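Local coordinates for protein hepatocyte growth factor-regulated tyrosine kinase substrate (Drosophila melanogaster, PDB 1DVP) that is essential for endosome membrane invagination and multivesicular body formation, binds ubiquitin and promotes degradation of activated tyrosine kinase receptors (here its N-terminal VHS and FYVE domains), at residues A[8-13]-A[44-49]; A[91-96]-A[104-109]; A[68-73]-A[80-85]; A[24-29]-A[62-67]. All blocks are in the same frame, centred on the assembly; numbering follows the deposited sequence.

All four contacts lie in the helical VHS domain, well away from the zinc sites of the FYVE finger, and all are buried and apolar where the segments meet. Interactions 1 and 4 are close neighbours, with centres about 8 Å apart and helices 5-14 and 23-34 in succession. Interactions 3 and 4 share helix 56-72, while 2 and 3 share helix 84-96. Aliphatic side chains alone make interactions 1 and 4; interaction 2 adds methionine and an aromatic edge, and interaction 3 sets a valine against a phenylalanine at a break between helices. Charged groups keep to the margins: Lys105 of interaction 2 reaches Glu67 of interaction 4 in a 2.7 Å salt bridge from NZ to OE1.

Interaction 1: residues A[8-13]-A[44-49]; sequences KNLENA and FAAIKK
Leu10 reaches across from helix 5-14 to touch Ala46 and Ile47 on helix 40-51, and every contact between the two segments passes through this one side chain. Apolar contacts make up the interface. Leu10 CD2 meets Ala46 CB at 3.7 Å, methyl against methyl, and it also lies 4.1 Å from the backbone N of Ile47. Its other branch, CD1, comes to Ile47 CG1 at 4.2 Å, the two side chains crossing at about a right angle. With CG swung anti to its own backbone N (chi1 -173°), Leu10 extends toward the partner helix, and its fork straddles two successive residues there. Alanine suits position 46 because its short methyl lets the leucine come close to the helix backbone; the same CD2 lies 3.7 Å from Ala46 O. Ile47 supplies a flank rather than a tip, and both it and Leu10 also pack on Val65 of helix 56-72. The contact thus packs the first helix of the VHS helical domain against helix 40-51, with helix 56-72 touching both.

Polar interactions lie around this patch and not within it. Glu11 OE1 forms a salt bridge with Lys50 NZ, tying helix 5-14 to the helix of Ile47 at a more exposed edge. Asn9 ND2 donates a hydrogen bond to Glu32 OE1 on helix 23-34.

With no hydrogen bond between the segments, and the closest CA atoms, those of Leu10 and Ile47, 7.8 Å apart, the two helices meet here through dispersion and the burial of hydrocarbon, while direction-dependent bonds are left to the neighbouring polar residues.

Interaction 2: residues A[91-96]-A[104-109]; sequences SSFLES and QKMLEL
Leu94 of helix 84-96 projects into the hollow between Met106 and Leu107 on helix 100-116, and this bump carries most of the contact. Its base rests on the methionine, with Leu94 CB 3.9 Å from Met106 CG, while its fork leans on the neighbouring leucine. Leu94 CD2 lies only 3.3 Å from Leu107 CD1, tighter than usual van der Waals contact, so the exact fit of these methyls is doubtful. The first torsion of Leu94 (chi1 72°) sets CG between the backbone N and the carbonyl carbon, a crowded position on a helix, and turns the fork toward Leu107. Unbranched and flexible, methionine suits the opposite wall: bent at chi2 and chi3, it offers CG to Leu94 and leads its far end away, toward Trp113. Beside this, the edge of the Phe93 ring brings CD2 to Met106 CG at 4.3 Å, near the ring plane. Cutting Leu94 back to an alanine would probably leave the methyl of Leu107 without its facing partner and open a gap that Leu133 of helix 125-135 also borders.

Away from the interface, Ser92 O is gripped from opposite faces by Ser96 N at 3.0 Å and Ser96 OG at 3.1 Å, which tightens the last turn of its helix. Lys105 NZ bridges to Glu108 OE1 at 2.8 Å on the far side of helix 100-116. The short segments run roughly antiparallel, at 148° with axes 9.4 Å apart, forming a helical hairpin of the kind from which the right-handed superhelix of VHS domains is built.

Interaction 3: residues A[68-73]-A[80-85]; sequences SIVKNC and EVFTKE
Behind Val70, whose methyls meet Phe82 and Val81, the last turn of helix 56-72 is closed by a hydrogen bond from Asn72 N to Ser68 O at 2.7 Å. A second polar link begins on Val70 itself, whose carbonyl oxygen accepts a hydrogen bond from His78 NE2 of helix 74-81, so the end of one helix is joined to the next.

Across the contact the chemistry is apolar. Val70 and Phe82 approach from opposite directions, and Val70 CG1 comes to the outer end of the aromatic ring at its edge, near the ring plane, 3.7 Å from Phe82 CZ and 3.8 Å from Phe82 CE1. The other methyl, Val70 CG2, stands 4.1 Å from Phe82 CZ and brushes Val81 CG1 at 4.5 Å. Val81 CG1 also sits 3.7 Å above one face of the Phe82 ring, over the rim. Trp113 meets the ring edge-to-face and Phe117 lies against it, so the phenylalanine is packed on several sides.

Phe82 stands where helix 74-81 has ended, at the centre of an inverse gamma turn whose Thr83 N to Val81 O bond is weak. Thr83 then acts as N-cap of helix 84-96, OG1 taking the N-H of Asn86. Compact, beta-branched valine offers two methyls to the ring edge and to Val81, whereas a long aromatic suits the turn: with CG beside the backbone N and opposite the carbonyl carbon (chi1 -56°), its ring reaches Val70. Burial of this hydrocarbon thus joins helix ends within the VHS helical domain, while hydrogen bonds shape the turn between them.

Interaction 4: residues A[24-29]-A[62-67]; sequences PSILLI and SLLVLE
Ile26 and Ile29, one turn apart on helix 23-34, face Leu64 and Val65 on helix 56-72. Both isoleucines take the same shape: CG1 lies anti to the carbonyl carbon (chi1 -70° in Ile26) and the chain stays extended to CD1, so each sends a straight arm toward the partner helix while CG2 lies beside the carbonyl carbon. The arm of Ile26 carries CD1 to Leu64 CD2 at 4.0 Å, crossing that side chain at about a right angle, and on the way its CG1 passes Val65 CG2 at 4.1 Å. Ile29 ends on the other methyl of the valine, CD1 to CG1 of Val65 at 4.2 Å.

Val65 thus splits its two methyls between the two isoleucines, a task for which a short residue branched at CB is well made. Leu64 starts off along the flank of its helix, but its CG points opposite the backbone N (chi1 179°), which brings the fork round to Ile26. The closest pair of CA atoms, Ile26 and Val65, is 6.2 Å apart, and the short segments cross at -45° with axes 10.3 Å apart.

In this helical core of the VHS domain, helix 5-14 covers Ile29 through Phe6, helix 40-51 reaches Val65 through Ile47, and helix 100-116 takes the far side of helix 56-72, where Leu66 packs on Trp113. On the outer side of helix 23-34, Leu27 meets Phe173 of the second subunit.

Interaction 1: residues A[8-13]-A[44-49]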
loop_
_atom_site.group_PDB
_atom_site.type_symbol
_atom_site.label_atom_id
_atom_site.label_comp_id
_atom_site.label_asym_id
_atom_site.label_seq_id
_atom_site.Cartn_x
_atom_site.Cartn_y
_atom_site.Cartn_z
ATOM N N LYS A 8 13.611 -20.428 23.651
ATOM C CA LYS A 8 13.663 -19.100 24.242
ATOM C C LYS A 8 12.473 -18.264 23.737
ATOM O O LYS A 8 11.919 -17.444 24.466
ATOM C CB LYS A 8 14.987 -18.398 23.894
ATOM C CG LYS A 8 15.015 -16.892 24.243
ATOM C CD LYS A 8 15.902 -16.585 25.474
ATOM C CE LYS A 8 15.656 -15.182 26.026
ATOM N NZ LYS A 8 15.659 -14.162 24.936
ATOM N N ASN A 9 12.095 -18.458 22.478
ATOM C CA ASN A 9 10.973 -17.709 21.943
ATOM C C ASN A 9 9.670 -18.196 22.597
ATOM O O ASN A 9 8.797 -17.405 22.875
ATOM C CB ASN A 9 10.909 -17.829 20.399
ATOM C CG ASN A 9 12.097 -17.154 19.687
ATOM O OD1 ASN A 9 12.546 -16.072 20.059
ATOM N ND2 ASN A 9 12.595 -17.807 18.636
ATOM N N LEU A 10 9.541 -19.496 22.851
ATOM C CA LEU A 10 8.320 -20.006 23.477
ATOM C C LEU A 10 8.233 -19.497 24.942
ATOM O O LEU A 10 7.160 -19.089 25.409
ATOM C CB LEU A 10 8.278 -21.537 23.420
ATOM C CG LEU A 10 7.009 -22.269 23.870
ATOM C CD1 LEU A 10 5.776 -21.927 22.943
ATOM C CD2 LEU A 10 7.286 -23.767 23.848
ATOM N N GLU A 11 9.361 -19.520 25.652
ATOM C CA GLU A 11 9.386 -18.982 27.016
ATOM C C GLU A 11 8.873 -17.538 26.955
ATOM O O GLU A 11 7.965 -17.165 27.677
ATOM C CB GLU A 11 10.809 -18.961 27.583
ATOM C CG GLU A 11 11.340 -20.283 27.990
ATOM C CD GLU A 11 10.705 -20.833 29.247
ATOM O OE1 GLU A 11 11.070 -21.972 29.628
ATOM O OE2 GLU A 11 9.853 -20.152 29.848
ATOM N N ASN A 12 9.480 -16.739 26.087
ATOM C CA ASN A 12 9.077 -15.345 25.909
ATOM C C ASN A 12 7.585 -15.211 25.630
ATOM O O ASN A 12 6.895 -14.477 26.305
ATOM C CB ASN A 12 9.824 -14.690 24.747
ATOM C CG ASN A 12 11.255 -14.277 25.105
ATOM O OD1 ASN A 12 11.623 -14.203 26.273
ATOM N ND2 ASN A 12 12.059 -13.991 24.087
ATOM N N ALA A 13 7.105 -15.931 24.619
ATOM C CA ALA A 13 5.697 -15.887 24.217
ATOM C C ALA A 13 4.676 -16.398 25.272
ATOM O O ALA A 13 3.491 -15.993 25.281
ATOM C CB ALA A 13 5.537 -16.651 22.913
ATOM N N PHE A 44 5.336 -29.017 19.026
ATOM C CA PHE A 44 4.073 -29.320 19.664
ATOM C C PHE A 44 4.184 -29.895 21.069
ATOM O O PHE A 44 3.299 -29.660 21.896
ATOM C CB PHE A 44 3.229 -30.247 18.788
ATOM C CG PHE A 44 1.838 -30.448 19.306
ATOM C CD1 PHE A 44 1.110 -29.373 19.795
ATOM C CD2 PHE A 44 1.231 -31.706 19.264
ATOM C CE1 PHE A 44 -0.192 -29.541 20.225
ATOM C CE2 PHE A 44 -0.082 -31.880 19.696
ATOM C CZ PHE A 44 -0.795 -30.791 20.179
ATOM N N ALA A 45 5.264 -30.632 21.333
ATOM C CA ALA A 45 5.505 -31.248 22.642
ATOM C C ALA A 45 5.900 -30.158 23.619
ATOM O O ALA A 45 5.463 -30.137 24.775
ATOM C CB ALA A 45 6.643 -32.312 22.530
ATOM N N ALA A 46 6.740 -29.243 23.163
ATOM C CA ALA A 46 7.145 -28.137 24.015
ATOM C C ALA A 46 5.886 -27.282 24.267
ATOM O O ALA A 46 5.684 -26.770 25.365
ATOM C CB ALA A 46 8.260 -27.309 23.335
ATOM N N ILE A 47 5.025 -27.148 23.261
ATOM C CA ILE A 47 3.806 -26.369 23.438
ATOM C C ILE A 47 2.909 -27.049 24.475
ATOM O O ILE A 47 2.345 -26.407 25.346
ATOM C CB ILE A 47 3.038 -26.195 22.106
ATOM C CG1 ILE A 47 3.769 -25.173 21.220
ATOM C CG2 ILE A 47 1.622 -25.692 22.356
ATOM C CD1 ILE A 47 3.148 -24.977 19.835
ATOM N N LYS A 48 2.781 -28.359 24.377
ATOM C CA LYS A 48 1.939 -29.061 25.342
ATOM C C LYS A 48 2.387 -28.784 26.777
ATOM O O LYS A 48 1.562 -28.503 27.629
ATOM C CB LYS A 48 1.955 -30.563 25.093
ATOM C CG LYS A 48 1.050 -31.040 23.990
ATOM C CD LYS A 48 1.267 -32.538 23.839
ATOM C CE LYS A 48 0.893 -33.063 22.471
ATOM N NZ LYS A 48 1.887 -34.111 22.002
ATOM N N LYS A 49 3.685 -28.855 27.048
ATOM C CA LYS A 49 4.160 -28.586 28.402
ATOM C C LYS A 49 3.739 -27.211 28.903
ATOM O O LYS A 49 3.405 -27.043 30.081
ATOM C CB LYS A 49 5.662 -28.714 28.458
ATOM C CG LYS A 49 6.108 -30.115 28.126
ATOM C CD LYS A 49 7.599 -30.270 28.197
ATOM C CE LYS A 49 8.000 -31.702 27.845
ATOM N NZ LYS A 49 9.490 -31.867 27.899
#

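Interaction 2: residues A[91-96]-A[104-109]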
loop_
_atom_site.group_PDB
_atom_site.type_symbol
_atom_site.label_atom_id
_atom_site.label_comp_id
_atom_site.label_asym_id
_atom_site.label_seq_id
_atom_site.Cartn_x
_atom_site.Cartn_y
_atom_site.Cartn_z
ATOM N N SER A 91 -9.604 -32.505 24.607
ATOM C CA SER A 91 -10.845 -32.613 25.332
ATOM C C SER A 91 -10.654 -32.737 26.831
ATOM O O SER A 91 -11.217 -31.943 27.602
ATOM C CB SER A 91 -11.649 -33.787 24.823
ATOM O OG SER A 91 -12.976 -33.606 25.249
ATOM N N SER A 92 -9.868 -33.722 27.256
ATOM C CA SER A 92 -9.664 -33.897 28.685
ATOM C C SER A 92 -9.006 -32.680 29.274
ATOM O O SER A 92 -9.292 -32.302 30.405
ATOM C CB SER A 92 -8.825 -35.139 28.991
ATOM O OG SER A 92 -7.984 -35.494 27.907
ATOM N N PHE A 93 -8.136 -32.055 28.489
ATOM C CA PHE A 93 -7.432 -30.869 28.927
ATOM C C PHE A 93 -8.405 -29.767 29.318
ATOM O O PHE A 93 -8.348 -29.246 30.428
ATOM C CB PHE A 93 -6.506 -30.374 27.807
ATOM C CG PHE A 93 -5.853 -29.045 28.093
ATOM C CD1 PHE A 93 -4.738 -28.955 28.930
ATOM C CD2 PHE A 93 -6.359 -27.876 27.530
ATOM C CE1 PHE A 93 -4.137 -27.725 29.197
ATOM C CE2 PHE A 93 -5.764 -26.643 27.797
ATOM C CZ PHE A 93 -4.652 -26.575 28.630
ATOM N N LEU A 94 -9.298 -29.406 28.407
ATOM C CA LEU A 94 -10.228 -28.327 28.683
ATOM C C LEU A 94 -11.225 -28.705 29.770
ATOM O O LEU A 94 -11.745 -27.850 30.478
ATOM C CB LEU A 94 -10.977 -27.938 27.410
ATOM C CG LEU A 94 -12.027 -28.928 26.899
ATOM C CD1 LEU A 94 -13.379 -28.681 27.579
ATOM C CD2 LEU A 94 -12.163 -28.758 25.405
ATOM N N GLU A 95 -11.479 -29.994 29.908
ATOM C CA GLU A 95 -12.437 -30.451 30.889
ATOM C C GLU A 95 -11.902 -30.468 32.317
ATOM O O GLU A 95 -12.672 -30.370 33.267
ATOM C CB GLU A 95 -12.927 -31.834 30.489
ATOM C CG GLU A 95 -14.413 -31.998 30.664
ATOM C CD GLU A 95 -14.990 -32.930 29.639
ATOM O OE1 GLU A 95 -15.121 -32.515 28.458
ATOM O OE2 GLU A 95 -15.299 -34.081 30.014
ATOM N N SER A 96 -10.585 -30.573 32.471
ATOM C CA SER A 96 -10.005 -30.616 33.798
ATOM C C SER A 96 -9.143 -29.427 34.218
ATOM O O SER A 96 -8.627 -29.426 35.321
ATOM C CB SER A 96 -9.201 -31.913 33.978
ATOM O OG SER A 96 -8.008 -31.902 33.216
ATOM N N GLN A 104 -12.257 -21.980 27.895
ATOM C CA GLN A 104 -12.984 -21.213 26.889
ATOM C C GLN A 104 -12.166 -21.080 25.602
ATOM O O GLN A 104 -12.694 -21.229 24.496
ATOM C CB GLN A 104 -13.326 -19.811 27.404
ATOM C CG GLN A 104 -14.547 -19.765 28.321
ATOM C CD GLN A 104 -15.610 -20.761 27.895
ATOM O OE1 GLN A 104 -15.642 -21.870 28.396
ATOM N NE2 GLN A 104 -16.459 -20.378 26.950
ATOM N N LYS A 105 -10.874 -20.822 25.753
ATOM C CA LYS A 105 -10.019 -20.654 24.589
ATOM C C LYS A 105 -9.896 -21.959 23.825
ATOM O O LYS A 105 -9.886 -21.967 22.595
ATOM C CB LYS A 105 -8.631 -20.133 25.011
ATOM C CG LYS A 105 -7.666 -19.886 23.844
ATOM C CD LYS A 105 -8.173 -18.818 22.866
ATOM C CE LYS A 105 -7.253 -18.746 21.629
ATOM N NZ LYS A 105 -7.604 -17.613 20.724
ATOM N N MET A 106 -9.822 -23.069 24.549
ATOM C CA MET A 106 -9.696 -24.369 23.893
ATOM C C MET A 106 -10.982 -24.734 23.147
ATOM O O MET A 106 -10.937 -25.315 22.053
ATOM C CB MET A 106 -9.358 -25.450 24.913
ATOM C CG MET A 106 -8.974 -26.802 24.320
ATOM S SD MET A 106 -7.396 -26.815 23.355
ATOM C CE MET A 106 -8.049 -26.646 21.737
ATOM N N LEU A 107 -12.121 -24.393 23.747
ATOM C CA LEU A 107 -13.422 -24.673 23.163
ATOM C C LEU A 107 -13.548 -23.897 21.863
ATOM O O LEU A 107 -14.012 -24.420 20.860
ATOM C CB LEU A 107 -14.540 -24.287 24.142
ATOM C CG LEU A 107 -15.375 -25.456 24.725
ATOM C CD1 LEU A 107 -14.679 -26.808 24.537
ATOM C CD2 LEU A 107 -15.663 -25.172 26.207
ATOM N N GLU A 108 -13.130 -22.641 21.890
ATOM C CA GLU A 108 -13.139 -21.796 20.696
ATOM C C GLU A 108 -12.249 -22.394 19.574
ATOM O O GLU A 108 -12.673 -22.466 18.426
ATOM C CB GLU A 108 -12.639 -20.389 21.077
ATOM C CG GLU A 108 -12.285 -19.438 19.913
ATOM C CD GLU A 108 -11.272 -18.354 20.358
ATOM O OE1 GLU A 108 -10.165 -18.285 19.784
ATOM O OE2 GLU A 108 -11.579 -17.588 21.304
ATOM N N LEU A 109 -11.042 -22.839 19.919
ATOM C CA LEU A 109 -10.101 -23.395 18.940
ATOM C C LEU A 109 -10.660 -24.665 18.312
ATOM O O LEU A 109 -10.607 -24.845 17.102
ATOM C CB LEU A 109 -8.725 -23.674 19.586
ATOM C CG LEU A 109 -7.948 -22.430 20.100
ATOM C CD1 LEU A 109 -6.611 -22.855 20.663
ATOM C CD2 LEU A 109 -7.719 -21.417 18.993
#

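Interaction 3: residues A[68-73]-A[80-85]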
loop_
_atom_site.group_PDB
_atom_site.type_symbol
_atom_site.label_atom_id
_atom_site.label_comp_id
_atom_site.label_asym_id
_atom_site.label_seq_id
_atom_site.Cartn_x
_atom_site.Cartn_y
_atom_site.Cartn_z
ATOM N N SER A 68 -1.631 -20.109 16.285
ATOM C CA SER A 68 -0.763 -19.505 15.286
ATOM C C SER A 68 0.009 -20.466 14.419
ATOM O O SER A 68 0.122 -20.225 13.222
ATOM C CB SER A 68 0.229 -18.536 15.949
ATOM O OG SER A 68 -0.474 -17.513 16.589
ATOM N N ILE A 69 0.569 -21.530 14.986
ATOM C CA ILE A 69 1.315 -22.434 14.110
ATOM C C ILE A 69 0.363 -23.274 13.250
ATOM O O ILE A 69 0.690 -23.639 12.125
ATOM C CB ILE A 69 2.327 -23.348 14.906
ATOM C CG1 ILE A 69 1.589 -24.293 15.865
ATOM C CG2 ILE A 69 3.285 -22.472 15.717
ATOM C CD1 ILE A 69 2.516 -25.399 16.449
ATOM N N VAL A 70 -0.832 -23.551 13.772
ATOM C CA VAL A 70 -1.794 -24.323 13.009
ATOM C C VAL A 70 -2.187 -23.435 11.867
ATOM O O VAL A 70 -2.347 -23.868 10.727
ATOM C CB VAL A 70 -3.068 -24.674 13.838
ATOM C CG1 VAL A 70 -4.237 -25.114 12.880
ATOM C CG2 VAL A 70 -2.759 -25.807 14.785
ATOM N N LYS A 71 -2.364 -22.161 12.160
ATOM C CA LYS A 71 -2.749 -21.257 11.108
ATOM C C LYS A 71 -1.622 -20.865 10.110
ATOM O O LYS A 71 -1.884 -20.693 8.903
ATOM C CB LYS A 71 -3.339 -19.999 11.716
ATOM C CG LYS A 71 -3.707 -18.973 10.705
ATOM C CD LYS A 71 -4.709 -18.031 11.272
ATOM C CE LYS A 71 -4.029 -16.733 11.668
ATOM N NZ LYS A 71 -5.058 -15.799 12.224
ATOM N N ASN A 72 -0.396 -20.715 10.610
ATOM C CA ASN A 72 0.713 -20.272 9.767
ATOM C C ASN A 72 1.733 -21.302 9.319
ATOM O O ASN A 72 2.660 -20.950 8.598
ATOM C CB ASN A 72 1.500 -19.147 10.472
ATOM C CG ASN A 72 0.660 -17.932 10.706
ATOM O OD1 ASN A 72 -0.239 -17.624 9.912
ATOM N ND2 ASN A 72 0.930 -17.232 11.785
ATOM N N CYS A 73 1.594 -22.552 9.743
ATOM C CA CYS A 73 2.606 -23.534 9.376
ATOM C C CYS A 73 2.196 -24.761 8.507
ATOM O O CYS A 73 3.001 -25.665 8.285
ATOM C CB CYS A 73 3.336 -23.965 10.657
ATOM S SG CYS A 73 4.104 -22.502 11.518
ATOM N N GLU A 80 0.686 -33.296 12.607
ATOM C CA GLU A 80 1.249 -33.574 13.915
ATOM C C GLU A 80 0.199 -33.356 14.972
ATOM O O GLU A 80 0.094 -34.129 15.919
ATOM C CB GLU A 80 2.417 -32.629 14.234
ATOM C CG GLU A 80 2.835 -32.675 15.714
ATOM C CD GLU A 80 3.594 -33.945 16.077
ATOM O OE1 GLU A 80 3.562 -34.377 17.252
ATOM O OE2 GLU A 80 4.242 -34.514 15.177
ATOM N N VAL A 81 -0.577 -32.292 14.786
ATOM C CA VAL A 81 -1.597 -31.886 15.739
ATOM C C VAL A 81 -2.968 -32.596 15.787
ATOM O O VAL A 81 -3.378 -33.074 16.855
ATOM C CB VAL A 81 -1.857 -30.360 15.597
ATOM C CG1 VAL A 81 -3.029 -29.948 16.440
ATOM C CG2 VAL A 81 -0.597 -29.572 15.989
ATOM N N PHE A 82 -3.673 -32.640 14.654
ATOM C CA PHE A 82 -5.014 -33.204 14.601
ATOM C C PHE A 82 -5.092 -34.718 14.433
ATOM O O PHE A 82 -5.451 -35.236 13.367
ATOM C CB PHE A 82 -5.819 -32.501 13.497
ATOM C CG PHE A 82 -5.883 -31.002 13.668
ATOM C CD1 PHE A 82 -5.382 -30.157 12.691
ATOM C CD2 PHE A 82 -6.413 -30.441 14.829
ATOM C CE1 PHE A 82 -5.405 -28.766 12.868
ATOM C CE2 PHE A 82 -6.442 -29.054 15.020
ATOM C CZ PHE A 82 -5.941 -28.217 14.047
ATOM N N THR A 83 -4.713 -35.417 15.489
ATOM C CA THR A 83 -4.793 -36.849 15.490
ATOM C C THR A 83 -5.872 -37.173 16.511
ATOM O O THR A 83 -6.359 -36.303 17.251
ATOM C CB THR A 83 -3.482 -37.524 15.950
ATOM O OG1 THR A 83 -3.170 -37.130 17.289
ATOM C CG2 THR A 83 -2.338 -37.166 15.028
ATOM N N LYS A 84 -6.234 -38.443 16.534
ATOM C CA LYS A 84 -7.220 -38.968 17.440
ATOM C C LYS A 84 -6.846 -38.638 18.883
ATOM O O LYS A 84 -7.605 -37.981 19.598
ATOM C CB LYS A 84 -7.282 -40.478 17.235
ATOM C CG LYS A 84 -5.925 -41.087 16.769
ATOM C CD LYS A 84 -4.820 -40.977 17.833
ATOM C CE LYS A 84 -3.497 -41.591 17.400
ATOM N NZ LYS A 84 -2.798 -40.856 16.288
ATOM N N GLU A 85 -5.667 -39.080 19.307
ATOM C CA GLU A 85 -5.270 -38.833 20.674
ATOM C C GLU A 85 -5.260 -37.344 20.991
ATOM O O GLU A 85 -5.948 -36.914 21.907
ATOM C CB GLU A 85 -3.922 -39.514 20.991
ATOM C CG GLU A 85 -2.802 -39.332 19.991
ATOM C CD GLU A 85 -1.634 -40.306 20.238
ATOM O OE1 GLU A 85 -1.301 -40.574 21.427
ATOM O OE2 GLU A 85 -1.037 -40.808 19.245
#

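Interaction 4: residues A[24-29]-A[62-67]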
loop_
_atom_site.group_PDB
_atom_site.type_symbol
_atom_site.label_atom_id
_atom_site.label_comp_id
_atom_site.label_asym_id
_atom_site.label_seq_id
_atom_site.Cartn_x
_atom_site.Cartn_y
_atom_site.Cartn_z
ATOM N N PRO A 24 5.893 -10.682 18.125
ATOM C CA PRO A 24 7.215 -10.863 17.511
ATOM C C PRO A 24 7.794 -12.267 17.780
ATOM O O PRO A 24 8.313 -12.896 16.862
ATOM C CB PRO A 24 8.059 -9.745 18.156
ATOM C CG PRO A 24 7.024 -8.630 18.318
ATOM C CD PRO A 24 5.820 -9.417 18.879
ATOM N N SER A 25 7.687 -12.768 19.001
ATOM C CA SER A 25 8.210 -14.118 19.336
ATOM C C SER A 25 7.331 -15.196 18.699
ATOM O O SER A 25 7.800 -16.255 18.286
ATOM C CB SER A 25 8.238 -14.375 20.867
ATOM O OG SER A 25 9.126 -13.485 21.551
ATOM N N ILE A 26 6.033 -14.938 18.633
ATOM C CA ILE A 26 5.150 -15.922 18.042
ATOM C C ILE A 26 5.415 -16.089 16.515
ATOM O O ILE A 26 5.396 -17.220 15.979
ATOM C CB ILE A 26 3.668 -15.551 18.313
ATOM C CG1 ILE A 26 3.363 -15.743 19.821
ATOM C CG2 ILE A 26 2.767 -16.423 17.473
ATOM C CD1 ILE A 26 1.969 -15.162 20.301
ATOM N N LEU A 27 5.641 -14.966 15.840
ATOM C CA LEU A 27 5.926 -14.956 14.425
ATOM C C LEU A 27 7.302 -15.642 14.198
ATOM O O LEU A 27 7.501 -16.344 13.197
ATOM C CB LEU A 27 5.874 -13.500 13.891
ATOM C CG LEU A 27 4.432 -12.908 13.984
ATOM C CD1 LEU A 27 4.384 -11.494 13.432
ATOM C CD2 LEU A 27 3.428 -13.844 13.239
ATOM N N LEU A 28 8.245 -15.431 15.124
ATOM C CA LEU A 28 9.567 -16.098 15.045
ATOM C C LEU A 28 9.369 -17.641 15.153
ATOM O O LEU A 28 10.014 -18.414 14.423
ATOM C CB LEU A 28 10.483 -15.604 16.184
ATOM C CG LEU A 28 11.288 -14.317 15.979
ATOM C CD1 LEU A 28 12.056 -13.951 17.267
ATOM C CD2 LEU A 28 12.350 -14.549 14.797
ATOM N N ILE A 29 8.497 -18.085 16.058
ATOM C CA ILE A 29 8.208 -19.508 16.216
ATOM C C ILE A 29 7.665 -20.066 14.888
ATOM O O ILE A 29 8.169 -21.058 14.395
ATOM C CB ILE A 29 7.216 -19.773 17.412
ATOM C CG1 ILE A 29 7.970 -19.607 18.732
ATOM C CG2 ILE A 29 6.609 -21.231 17.335
ATOM C CD1 ILE A 29 7.122 -19.650 19.941
ATOM N N SER A 62 0.017 -20.194 25.614
ATOM C CA SER A 62 0.518 -21.324 24.838
ATOM C C SER A 62 -0.567 -21.777 23.858
ATOM O O SER A 62 -0.246 -22.277 22.804
ATOM C CB SER A 62 0.993 -22.504 25.734
ATOM O OG SER A 62 -0.071 -23.338 26.170
ATOM N N LEU A 63 -1.842 -21.570 24.198
ATOM C CA LEU A 63 -2.937 -21.917 23.293
ATOM C C LEU A 63 -2.918 -20.966 22.089
ATOM O O LEU A 63 -3.249 -21.359 20.971
ATOM C CB LEU A 63 -4.301 -21.841 24.008
ATOM C CG LEU A 63 -4.487 -22.949 25.051
ATOM C CD1 LEU A 63 -5.828 -22.832 25.742
ATOM C CD2 LEU A 63 -4.372 -24.315 24.351
ATOM N N LEU A 64 -2.559 -19.706 22.342
ATOM C CA LEU A 64 -2.445 -18.708 21.289
ATOM C C LEU A 64 -1.274 -19.131 20.369
ATOM O O LEU A 64 -1.376 -19.051 19.142
ATOM C CB LEU A 64 -2.165 -17.333 21.913
ATOM C CG LEU A 64 -2.000 -16.197 20.903
ATOM C CD1 LEU A 64 -3.236 -16.089 19.984
ATOM C CD2 LEU A 64 -1.763 -14.898 21.637
ATOM N N VAL A 65 -0.165 -19.589 20.955
ATOM C CA VAL A 65 0.964 -20.028 20.144
ATOM C C VAL A 65 0.477 -21.168 19.240
ATOM O O VAL A 65 0.771 -21.216 18.047
ATOM C CB VAL A 65 2.164 -20.501 21.044
ATOM C CG1 VAL A 65 3.269 -21.185 20.194
ATOM C CG2 VAL A 65 2.731 -19.299 21.787
ATOM N N LEU A 66 -0.282 -22.083 19.826
ATOM C CA LEU A 66 -0.822 -23.219 19.089
ATOM C C LEU A 66 -1.739 -22.785 17.939
ATOM O O LEU A 66 -1.644 -23.296 16.841
ATOM C CB LEU A 66 -1.599 -24.119 20.060
ATOM C CG LEU A 66 -1.565 -25.644 19.822
ATOM C CD1 LEU A 66 -2.808 -26.230 20.527
ATOM C CD2 LEU A 66 -1.527 -26.030 18.325
ATOM N N GLU A 67 -2.627 -21.840 18.191
ATOM C CA GLU A 67 -3.526 -21.345 17.159
ATOM C C GLU A 67 -2.717 -20.811 15.963
ATOM O O GLU A 67 -3.062 -21.036 14.799
ATOM C CB GLU A 67 -4.394 -20.245 17.742
ATOM C CG GLU A 67 -5.332 -19.518 16.751
ATOM C CD GLU A 67 -6.085 -18.387 17.466
ATOM O OE1 GLU A 67 -5.915 -18.287 18.715
ATOM O OE2 GLU A 67 -6.822 -17.609 16.815
#